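Local coordinates for protein homoserine O-acetyltransferase (Pseudomonas veronii, PDB 5EFZ) that hydrolyses ethyl acetate to ethanol and acetate as a dimeric esterase of the alpha/beta-hydrolase fold, acting in the bacterial breakdown of short-chain methyl ketones, at residues N121-I124 with G125-V128; T157-W160 with A161-P165; P199-A203 with G204-S208; S229-F232 with F233-R237. All coordinates share one frame; numbering follows the deposited sequence.

Contact 1 (N121-I124 with G125-V128); sequences NVRI and GDDV
Arg-123 and Asp-126 bring their CA atoms to 5.2 Å where an extended loop turns into helix 124-139 of the alpha/beta-hydrolase fold. Arg-123 is the N-cap residue; its O receives weak bonds from N of Asp-126 and Asp-127, and regular helical bonding is established with Val-128 N on Ile-124 O at 3.1 Å. The side chain of Asp-126, three residues beyond the cap, supplies one half of a capping box: OD2 accepts from Arg-123 N at 2.8 Å with a nearly straight N-H...O angle of 171°. The donor comes from the anti side of OD2, 26° out of the carboxylate plane. With CG anti to the carbonyl carbon (chi1 -61°), Asp-126 sends its carboxylate back past the helix start to reach that N-H. Asp-126 OD1 accepts from Glu-36 N, so both oxygens are engaged, and the negative charge probably suits the helix N-terminus. Arg-123 and Asp-127 turn their polar ends elsewhere, to salt bridges with Glu-37 and Lys-272. Val-122 CG1 packs at a slant on Asp-126 CB at 3.8 Å. A water completes the link to the loop, donating to Asp-126 OD2 at 2.6 Å and to Asn-121 O at 2.7 Å.

Contact 2 (T157-W160 with A161-P165); sequences TYEW and AVRYP
Glu-159 sets CG anti to its backbone N and then bends at chi2 (72°), while Arg-163, with CG likewise anti, bends at chi3 (-75°); these two turns join the charged ends one helical turn apart. They form an i to i+4 salt bridge on helix 152-163, the helix that follows the nucleophile elbow in the beta-alpha-beta unit. A single oxygen takes both bonds: Glu-159 OE2 accepts from Arg-163 NE at 2.7 Å through its anti lone pair, and from Arg-163 NH2 at 2.9 Å. Both bonds lie near the guanidinium plane, although that plane stands 61° from the carboxylate. OE2 also accepts from His-281 NE2, so three donors converge on it. A leucine in place of Arg-163 would remove two of them, and the carboxylate would probably lose its facing charge and turn more freely. The next pair along, Trp-160 and Tyr-164, is joined by the backbone bond from Tyr-164 N to Trp-160 O at 3.0 Å. Their rings meet obliquely, six-membered centroids 5.2 Å apart. Gln-131 holds Trp-160 NE1 and His-132 stacks on Tyr-164. Tyr-164 CE1 lies over one face of the indole, and Tyr-164 CD1 comes within 3.7 Å of Trp-160 CZ3.

Contact 3 (P199-A203 with G204-S208); sequences PAFQA and GLYRS
The loop joining helices 182-196 and 213-227 reverses here through two overlapping beta turns, and Phe-201, Gly-204 and Tyr-206 form their packed side. Gln-202, Ala-203 and Gly-204 all have positive phi; the pair Ala-203 and Gly-204 matches a type I' turn. The first turn is closed by Gly-204 N bonding to Phe-201 O at 2.9 Å, the second by Leu-205 N bonding to Gln-202 O at 3.0 Å; in each the donor sits above the carbonyl plane. The backbone angles of Gly-204 strongly disfavour a side chain, since a CB there would lie 2.4 Å from Ala-203 O. The phenyl ring of Phe-201 covers this glycine: Gly-204 N lies 3.3 Å above the Phe-201 ring plane, and Gly-204 CA makes a CH-pi contact 4.0 Å from the ring centroid, 25° off its normal. Tyr-206 places CG between its backbone N and carbonyl carbon (chi1 47°), which lays its ring edge along the turn. In that edge, Tyr-206 CD2 is 3.4 Å from Phe-201 O and 3.9 Å from Phe-201 CD1, the ring planes being oblique at 32°. Tyr-206 OH bonds to Asp-262 and Asn-264 N. Phe-201 meanwhile packs against Ile-195 of helix 182-196 and Leu-267 of helix 263-274, wedging the turn against both.

Contact 4 (S229-F232 with F233-R237); sequences SPEF and FRTGR
Arg-237 N bonds to Phe-232 O at 2.9 Å and Gly-236 N to Phe-233 O, closing helix 230-234 after little more than one turn, with Gly-236 at positive phi. On the outer side Glu-231 and Arg-234 lie side by side, carboxylate and guanidinium nearly coplanar at 20°. Glu-231 OE2 accepts from Arg-234 NE at 2.6 Å and Glu-231 OE1 from Arg-234 NH2 at 2.9 Å, each through its syn lone pair, a two-pronged salt bridge that fixes the rotation of both groups. Without the carboxylate, as with an alanine here, the Arg-234 guanidinium would probably lose this mate and be able to swing, beside Asp-312 of the second subunit. The carbonyl of Glu-231 is gripped twice, by Thr-235 OG1 at 2.8 Å and by Thr-235 N, from opposite faces of its plane. Phe-232 projects the other way, CG anti to the backbone N (chi1 179°). Its edge meets the face of Phe-233 in a T-shaped pair, centroids 5.0 Å apart and planes at 86°, with Phe-232 CD2 over the ring centre. Arg-237 CB makes a CH-pi contact 3.6 Å from the Phe-232 ring centroid, while its guanidinium reaches Asp-332 and Thr-340. At the start, Ser-229 OG accepts from Phe-232 N at 2.9 Å, a capping bond, and is also hydrogen-bonded to Ile-331 O. A serine N-cap and a glycine Schellman motif thus bound a single-turn helix.

In the fold
Contacts 1 to 4 follow one another along the chain without overlap. Contacts 1 and 2, with centres 13 Å apart, touch directly: the start of helix 124-139 packs on helix 152-163, the helix that follows the probable nucleophile, with Gly-125 CA against Arg-163 NH2 and Val-128 against Glu-159 and Trp-160. Contact 3 lies about 25 Å from contact 1 between centres, yet both pack on helix 263-274, which spans from contact 1 to the outlying loop. Contact 4 is about 35 Å between centres from each of the others, and with contact 3 brackets helix 213-227. It reaches the second subunit, so the set runs from the hydrolase core to the dimer interface.

Contact 1 (N121-I124 with G125-V128)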
loop_
_atom_site.group_PDB
_atom_site.type_symbol
_atom_site.label_atom_id
_atom_site.label_comp_id
_atom_site.label_asym_id
_atom_site.label_seq_id
_atom_site.Cartn_x
_atom_site.Cartn_y
_atom_site.Cartn_z
ATOM N N ASN A 121 18.617 6.932 -19.330
ATOM C CA ASN A 121 17.276 7.099 -18.795
ATOM C C ASN A 121 16.311 7.134 -19.973
ATOM O O ASN A 121 16.390 8.032 -20.797
ATOM C CB ASN A 121 17.189 8.379 -17.959
ATOM C CG ASN A 121 17.945 8.260 -16.657
ATOM O OD1 ASN A 121 18.013 7.179 -16.069
ATOM N ND2 ASN A 121 18.506 9.362 -16.197
ATOM N N VAL A 122 15.442 6.126 -20.061
ATOM C CA VAL A 122 14.504 6.010 -21.168
ATOM C C VAL A 122 13.093 6.408 -20.696
ATOM O O VAL A 122 12.670 6.050 -19.587
ATOM C CB VAL A 122 14.501 4.581 -21.724
ATOM C CG1 VAL A 122 13.520 4.434 -22.891
ATOM C CG2 VAL A 122 15.919 4.189 -22.177
ATOM N N ARG A 123 12.388 7.174 -21.521
ATOM C CA ARG A 123 11.041 7.618 -21.188
ATOM C C ARG A 123 9.986 6.849 -22.002
ATOM O O ARG A 123 10.299 6.255 -23.049
ATOM C CB ARG A 123 10.881 9.140 -21.436
ATOM C CG ARG A 123 11.626 10.044 -20.419
ATOM C CD ARG A 123 11.401 11.536 -20.748
ATOM N NE ARG A 123 12.032 12.405 -19.735
ATOM C CZ ARG A 123 11.453 12.800 -18.599
ATOM N NH1 ARG A 123 10.223 12.416 -18.291
ATOM N NH2 ARG A 123 12.122 13.597 -17.766
ATOM N N ILE A 124 8.746 6.879 -21.514
ATOM C CA ILE A 124 7.617 6.287 -22.244
ATOM C C ILE A 124 7.596 6.794 -23.690
ATOM O O ILE A 124 7.386 6.010 -24.629
ATOM C CB ILE A 124 6.286 6.616 -21.557
ATOM C CG1 ILE A 124 6.208 5.950 -20.164
ATOM C CG2 ILE A 124 5.089 6.195 -22.438
ATOM C CD1 ILE A 124 6.093 4.425 -20.183
ATOM N N GLY A 125 7.852 8.090 -23.878
ATOM C CA GLY A 125 7.843 8.652 -25.227
ATOM C C GLY A 125 8.900 8.042 -26.148
ATOM O O GLY A 125 8.705 7.964 -27.376
ATOM N N ASP A 126 10.035 7.616 -25.582
ATOM C CA ASP A 126 11.060 6.959 -26.393
ATOM C C ASP A 126 10.556 5.611 -26.909
ATOM O O ASP A 126 10.754 5.300 -28.067
ATOM C CB ASP A 126 12.364 6.774 -25.584
ATOM C CG ASP A 126 12.969 8.106 -25.129
ATOM O OD1 ASP A 126 13.047 9.049 -25.955
ATOM O OD2 ASP A 126 13.379 8.210 -23.938
ATOM N N ASP A 127 9.918 4.802 -26.055
ATOM C CA ASP A 127 9.277 3.568 -26.524
ATOM C C ASP A 127 8.279 3.802 -27.658
ATOM O O ASP A 127 8.264 3.084 -28.675
ATOM C CB ASP A 127 8.549 2.873 -25.377
ATOM C CG ASP A 127 9.511 2.126 -24.448
ATOM O OD1 ASP A 127 10.113 1.131 -24.897
ATOM O OD2 ASP A 127 9.646 2.516 -23.268
ATOM N N VAL A 128 7.432 4.806 -27.491
ATOM C CA VAL A 128 6.372 5.039 -28.491
ATOM C C VAL A 128 6.970 5.505 -29.807
ATOM O O VAL A 128 6.545 5.077 -30.889
ATOM C CB VAL A 128 5.332 6.022 -27.928
ATOM C CG1 VAL A 128 4.283 6.455 -29.010
ATOM C CG2 VAL A 128 4.607 5.314 -26.745
HETATM O O HOH W 1 14.948 9.648 -22.475
#

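Contact 2 (T157-W160 with A161-P165)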
loop_
_atom_site.group_PDB
_atom_site.type_symbol
_atom_site.label_atom_id
_atom_site.label_comp_id
_atom_site.label_asym_id
_atom_site.label_seq_id
_atom_site.Cartn_x
_atom_site.Cartn_y
_atom_site.Cartn_z
ATOM N N THR A 157 0.094 3.301 -24.091
ATOM C CA THR A 157 -1.147 3.455 -24.842
ATOM C C THR A 157 -1.608 4.916 -24.891
ATOM O O THR A 157 -1.944 5.434 -25.967
ATOM C CB THR A 157 -2.249 2.540 -24.242
ATOM O OG1 THR A 157 -1.863 1.164 -24.432
ATOM C CG2 THR A 157 -3.649 2.783 -24.920
ATOM N N TYR A 158 -1.637 5.590 -23.739
ATOM C CA TYR A 158 -1.984 7.006 -23.700
ATOM C C TYR A 158 -1.009 7.844 -24.514
ATOM O O TYR A 158 -1.399 8.731 -25.284
ATOM C CB TYR A 158 -2.002 7.515 -22.255
ATOM C CG TYR A 158 -3.262 7.141 -21.509
ATOM C CD1 TYR A 158 -4.526 7.536 -21.989
ATOM C CD2 TYR A 158 -3.212 6.417 -20.314
ATOM C CE1 TYR A 158 -5.702 7.216 -21.263
ATOM C CE2 TYR A 158 -4.388 6.100 -19.598
ATOM C CZ TYR A 158 -5.611 6.505 -20.081
ATOM O OH TYR A 158 -6.759 6.166 -19.364
ATOM N N GLU A 159 0.275 7.571 -24.339
ATOM C CA GLU A 159 1.256 8.328 -25.088
ATOM C C GLU A 159 1.077 8.154 -26.606
ATOM O O GLU A 159 1.172 9.125 -27.376
ATOM C CB GLU A 159 2.671 7.916 -24.660
ATOM C CG GLU A 159 3.800 8.580 -25.492
ATOM C CD GLU A 159 4.019 10.081 -25.231
ATOM O OE1 GLU A 159 3.545 10.648 -24.205
ATOM O OE2 GLU A 159 4.686 10.720 -26.086
ATOM N N TRP A 160 0.787 6.925 -27.036
ATOM C CA TRP A 160 0.455 6.678 -28.450
ATOM C C TRP A 160 -0.720 7.542 -28.906
ATOM O O TRP A 160 -0.639 8.208 -29.950
ATOM C CB TRP A 160 0.100 5.193 -28.675
ATOM C CG TRP A 160 1.206 4.415 -29.334
ATOM C CD1 TRP A 160 2.113 3.584 -28.722
ATOM C CD2 TRP A 160 1.571 4.463 -30.724
ATOM N NE1 TRP A 160 3.003 3.099 -29.651
ATOM C CE2 TRP A 160 2.661 3.593 -30.895
ATOM C CE3 TRP A 160 1.014 5.087 -31.852
ATOM C CZ2 TRP A 160 3.241 3.366 -32.142
ATOM C CZ3 TRP A 160 1.578 4.851 -33.095
ATOM C CH2 TRP A 160 2.689 4.008 -33.228
ATOM N N ALA A 161 -1.802 7.536 -28.120
ATOM C CA ALA A 161 -3.045 8.219 -28.522
ATOM C C ALA A 161 -2.878 9.730 -28.570
ATOM O O ALA A 161 -3.594 10.405 -29.311
ATOM C CB ALA A 161 -4.197 7.845 -27.578
ATOM N N VAL A 162 -1.949 10.267 -27.768
ATOM C CA VAL A 162 -1.713 11.719 -27.726
ATOM C C VAL A 162 -0.681 12.133 -28.788
ATOM O O VAL A 162 -0.839 13.152 -29.453
ATOM C CB VAL A 162 -1.226 12.193 -26.316
ATOM C CG1 VAL A 162 -0.715 13.654 -26.350
ATOM C CG2 VAL A 162 -2.347 12.058 -25.297
ATOM N N ARG A 163 0.362 11.331 -28.950
ATOM C CA ARG A 163 1.491 11.694 -29.809
ATOM C C ARG A 163 1.175 11.525 -31.295
ATOM O O ARG A 163 1.608 12.332 -32.141
ATOM C CB ARG A 163 2.727 10.851 -29.430
ATOM C CG ARG A 163 3.994 11.208 -30.193
ATOM C CD ARG A 163 5.149 10.271 -29.887
ATOM N NE ARG A 163 5.732 10.544 -28.583
ATOM C CZ ARG A 163 6.987 10.921 -28.389
ATOM N NH1 ARG A 163 7.824 11.064 -29.420
ATOM N NH2 ARG A 163 7.395 11.171 -27.161
ATOM N N TYR A 164 0.406 10.486 -31.614
ATOM C CA TYR A 164 -0.010 10.222 -32.981
ATOM C C TYR A 164 -1.529 10.035 -33.096
ATOM O O TYR A 164 -2.018 8.921 -33.339
ATOM C CB TYR A 164 0.706 8.983 -33.513
ATOM C CG TYR A 164 2.209 9.023 -33.438
ATOM C CD1 TYR A 164 2.892 8.238 -32.523
ATOM C CD2 TYR A 164 2.948 9.814 -34.309
ATOM C CE1 TYR A 164 4.249 8.243 -32.459
ATOM C CE2 TYR A 164 4.335 9.832 -34.246
ATOM C CZ TYR A 164 4.969 9.046 -33.314
ATOM O OH TYR A 164 6.331 9.037 -33.238
ATOM N N PRO A 165 -2.287 11.121 -32.924
ATOM C CA PRO A 165 -3.721 10.894 -32.683
ATOM C C PRO A 165 -4.493 10.265 -33.840
ATOM O O PRO A 165 -5.398 9.474 -33.586
ATOM C CB PRO A 165 -4.256 12.293 -32.363
ATOM C CG PRO A 165 -3.185 13.241 -32.721
ATOM C CD PRO A 165 -1.891 12.524 -32.731
#

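Contact 3 (P199-A203 with G204-S208)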
loop_
_atom_site.group_PDB
_atom_site.type_symbol
_atom_site.label_atom_id
_atom_site.label_comp_id
_atom_site.label_asym_id
_atom_site.label_seq_id
_atom_site.Cartn_x
_atom_site.Cartn_y
_atom_site.Cartn_z
ATOM N N PRO A 199 23.545 -3.864 -0.252
ATOM C CA PRO A 199 24.947 -3.570 -0.588
ATOM C C PRO A 199 25.456 -4.398 -1.776
ATOM O O PRO A 199 26.373 -3.987 -2.496
ATOM C CB PRO A 199 25.710 -3.957 0.681
ATOM C CG PRO A 199 24.716 -3.977 1.772
ATOM C CD PRO A 199 23.396 -4.375 1.123
ATOM N N ALA A 200 24.872 -5.573 -1.968
ATOM C CA ALA A 200 25.271 -6.441 -3.077
ATOM C C ALA A 200 24.978 -5.803 -4.448
ATOM O O ALA A 200 25.522 -6.229 -5.455
ATOM C CB ALA A 200 24.564 -7.785 -2.970
ATOM N N PHE A 201 24.098 -4.807 -4.485
ATOM C CA PHE A 201 23.791 -4.100 -5.733
ATOM C C PHE A 201 25.055 -3.433 -6.324
ATOM O O PHE A 201 25.222 -3.353 -7.563
ATOM C CB PHE A 201 22.702 -3.068 -5.474
ATOM C CG PHE A 201 22.356 -2.235 -6.673
ATOM C CD1 PHE A 201 21.794 -2.812 -7.805
ATOM C CD2 PHE A 201 22.602 -0.876 -6.665
ATOM C CE1 PHE A 201 21.489 -2.047 -8.915
ATOM C CE2 PHE A 201 22.279 -0.088 -7.763
ATOM C CZ PHE A 201 21.728 -0.679 -8.897
ATOM N N GLN A 202 25.940 -2.968 -5.437
ATOM C CA GLN A 202 27.229 -2.384 -5.849
ATOM C C GLN A 202 27.104 -1.352 -6.972
ATOM O O GLN A 202 27.909 -1.349 -7.932
ATOM C CB GLN A 202 28.192 -3.485 -6.288
ATOM C CG GLN A 202 28.550 -4.436 -5.160
ATOM C CD GLN A 202 29.724 -5.324 -5.512
ATOM O OE1 GLN A 202 29.576 -6.323 -6.214
ATOM N NE2 GLN A 202 30.912 -4.949 -5.040
ATOM N N ALA A 203 26.095 -0.496 -6.841
ATOM C CA ALA A 203 25.907 0.653 -7.709
ATOM C C ALA A 203 25.685 0.211 -9.143
ATOM O O ALA A 203 26.001 0.948 -10.091
ATOM C CB ALA A 203 27.105 1.593 -7.618
ATOM N N GLY A 204 25.148 -0.999 -9.304
ATOM C CA GLY A 204 24.818 -1.506 -10.625
ATOM C C GLY A 204 25.870 -2.424 -11.206
ATOM O O GLY A 204 25.687 -2.990 -12.305
ATOM N N LEU A 205 26.959 -2.608 -10.449
ATOM C CA LEU A 205 28.088 -3.435 -10.888
ATOM C C LEU A 205 28.105 -4.819 -10.251
ATOM O O LEU A 205 29.162 -5.438 -10.158
ATOM C CB LEU A 205 29.414 -2.729 -10.558
ATOM C CG LEU A 205 29.617 -1.330 -11.134
ATOM C CD1 LEU A 205 30.824 -0.721 -10.461
ATOM C CD2 LEU A 205 29.853 -1.418 -12.627
ATOM N N TYR A 206 26.945 -5.291 -9.805
ATOM C CA TYR A 206 26.826 -6.594 -9.151
ATOM C C TYR A 206 27.335 -7.718 -10.030
ATOM O O TYR A 206 27.240 -7.644 -11.264
ATOM C CB TYR A 206 25.367 -6.846 -8.768
ATOM C CG TYR A 206 24.396 -6.529 -9.896
ATOM C CD1 TYR A 206 24.092 -7.483 -10.874
ATOM C CD2 TYR A 206 23.783 -5.301 -9.972
ATOM C CE1 TYR A 206 23.198 -7.196 -11.904
ATOM C CE2 TYR A 206 22.886 -5.007 -10.989
ATOM C CZ TYR A 206 22.619 -5.952 -11.953
ATOM O OH TYR A 206 21.700 -5.664 -12.947
ATOM N N ARG A 207 27.874 -8.767 -9.398
ATOM C CA ARG A 207 28.469 -9.865 -10.150
ATOM C C ARG A 207 27.387 -10.606 -10.920
ATOM O O ARG A 207 27.578 -10.960 -12.074
ATOM C CB ARG A 207 29.244 -10.825 -9.228
ATOM C CG ARG A 207 28.405 -11.625 -8.240
ATOM C CD ARG A 207 29.193 -12.817 -7.653
ATOM N NE ARG A 207 28.306 -13.638 -6.835
ATOM C CZ ARG A 207 28.007 -13.362 -5.570
ATOM N NH1 ARG A 207 28.541 -12.295 -4.989
ATOM N NH2 ARG A 207 27.174 -14.138 -4.891
ATOM N N SER A 208 26.239 -10.810 -10.293
ATOM C CA SER A 208 25.138 -11.477 -10.964
ATOM C C SER A 208 23.835 -11.057 -10.325
ATOM O O SER A 208 23.829 -10.515 -9.213
ATOM C CB SER A 208 25.299 -12.998 -10.905
ATOM O OG SER A 208 24.848 -13.507 -9.662
#

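Contact 4 (S229-F232 with F233-R237)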
loop_
_atom_site.group_PDB
_atom_site.type_symbol
_atom_site.label_atom_id
_atom_site.label_comp_id
_atom_site.label_asym_id
_atom_site.label_seq_id
_atom_site.Cartn_x
_atom_site.Cartn_y
_atom_site.Cartn_z
ATOM N N SER A 229 -4.838 -6.873 -3.198
ATOM C CA SER A 229 -5.665 -6.012 -2.359
ATOM C C SER A 229 -5.854 -6.676 -1.003
ATOM O O SER A 229 -5.613 -7.872 -0.857
ATOM C CB SER A 229 -7.051 -5.727 -2.993
ATOM O OG SER A 229 -7.872 -6.877 -2.864
ATOM N N PRO A 230 -6.242 -5.890 0.017
ATOM C CA PRO A 230 -6.567 -6.545 1.287
ATOM C C PRO A 230 -7.685 -7.602 1.124
ATOM O O PRO A 230 -7.656 -8.648 1.775
ATOM C CB PRO A 230 -7.025 -5.382 2.171
ATOM C CG PRO A 230 -6.191 -4.197 1.632
ATOM C CD PRO A 230 -6.173 -4.418 0.131
ATOM N N GLU A 231 -8.656 -7.333 0.257
ATOM C CA GLU A 231 -9.743 -8.289 0.028
ATOM C C GLU A 231 -9.266 -9.586 -0.624
ATOM O O GLU A 231 -9.789 -10.667 -0.326
ATOM C CB GLU A 231 -10.829 -7.681 -0.867
ATOM C CG GLU A 231 -11.881 -6.890 -0.138
ATOM C CD GLU A 231 -12.613 -7.719 0.896
ATOM O OE1 GLU A 231 -13.650 -8.355 0.579
ATOM O OE2 GLU A 231 -12.143 -7.738 2.044
ATOM N N PHE A 232 -8.309 -9.464 -1.541
ATOM C CA PHE A 232 -7.659 -10.638 -2.156
ATOM C C PHE A 232 -7.251 -11.633 -1.075
ATOM O O PHE A 232 -7.566 -12.845 -1.138
ATOM C CB PHE A 232 -6.444 -10.180 -2.965
ATOM C CG PHE A 232 -5.639 -11.299 -3.645
ATOM C CD1 PHE A 232 -6.004 -11.761 -4.904
ATOM C CD2 PHE A 232 -4.455 -11.776 -3.069
ATOM C CE1 PHE A 232 -5.226 -12.766 -5.590
ATOM C CE2 PHE A 232 -3.686 -12.735 -3.717
ATOM C CZ PHE A 232 -4.071 -13.242 -4.977
ATOM N N PHE A 233 -6.535 -11.123 -0.081
ATOM C CA PHE A 233 -6.035 -11.973 0.995
ATOM C C PHE A 233 -7.097 -12.330 1.992
ATOM O O PHE A 233 -7.130 -13.470 2.467
ATOM C CB PHE A 233 -4.845 -11.302 1.701
ATOM C CG PHE A 233 -3.669 -11.105 0.772
ATOM C CD1 PHE A 233 -2.936 -12.206 0.328
ATOM C CD2 PHE A 233 -3.316 -9.838 0.314
ATOM C CE1 PHE A 233 -1.847 -12.032 -0.535
ATOM C CE2 PHE A 233 -2.250 -9.673 -0.573
ATOM C CZ PHE A 233 -1.522 -10.772 -0.997
ATOM N N ARG A 234 -7.970 -11.386 2.329
ATOM C CA ARG A 234 -8.970 -11.673 3.331
ATOM C C ARG A 234 -9.854 -12.829 2.890
ATOM O O ARG A 234 -10.263 -13.657 3.719
ATOM C CB ARG A 234 -9.860 -10.451 3.637
ATOM C CG ARG A 234 -10.923 -10.779 4.718
ATOM C CD ARG A 234 -11.907 -9.639 4.977
ATOM N NE ARG A 234 -12.869 -9.440 3.887
ATOM C CZ ARG A 234 -14.003 -10.120 3.739
ATOM N NH1 ARG A 234 -14.329 -11.072 4.599
ATOM N NH2 ARG A 234 -14.813 -9.861 2.709
ATOM N N THR A 235 -10.153 -12.883 1.598
ATOM C CA THR A 235 -11.106 -13.886 1.111
ATOM C C THR A 235 -10.387 -15.147 0.634
ATOM O O THR A 235 -11.016 -16.084 0.152
ATOM C CB THR A 235 -11.986 -13.347 -0.027
ATOM O OG1 THR A 235 -11.166 -13.002 -1.149
ATOM C CG2 THR A 235 -12.779 -12.116 0.431
ATOM N N GLY A 236 -9.066 -15.170 0.782
ATOM C CA GLY A 236 -8.312 -16.388 0.540
ATOM C C GLY A 236 -8.028 -16.707 -0.923
ATOM O O GLY A 236 -7.839 -17.874 -1.265
ATOM N N ARG A 237 -7.929 -15.678 -1.761
ATOM C CA ARG A 237 -7.609 -15.867 -3.179
ATOM C C ARG A 237 -6.267 -16.584 -3.383
ATOM O O ARG A 237 -6.118 -17.390 -4.306
ATOM C CB ARG A 237 -7.584 -14.530 -3.934
ATOM C CG ARG A 237 -8.969 -13.962 -4.239
ATOM C CD ARG A 237 -9.672 -14.750 -5.400
ATOM N NE ARG A 237 -8.924 -14.537 -6.641
ATOM C CZ ARG A 237 -8.791 -15.438 -7.606
ATOM N NH1 ARG A 237 -9.352 -16.628 -7.479
ATOM N NH2 ARG A 237 -8.061 -15.152 -8.686
#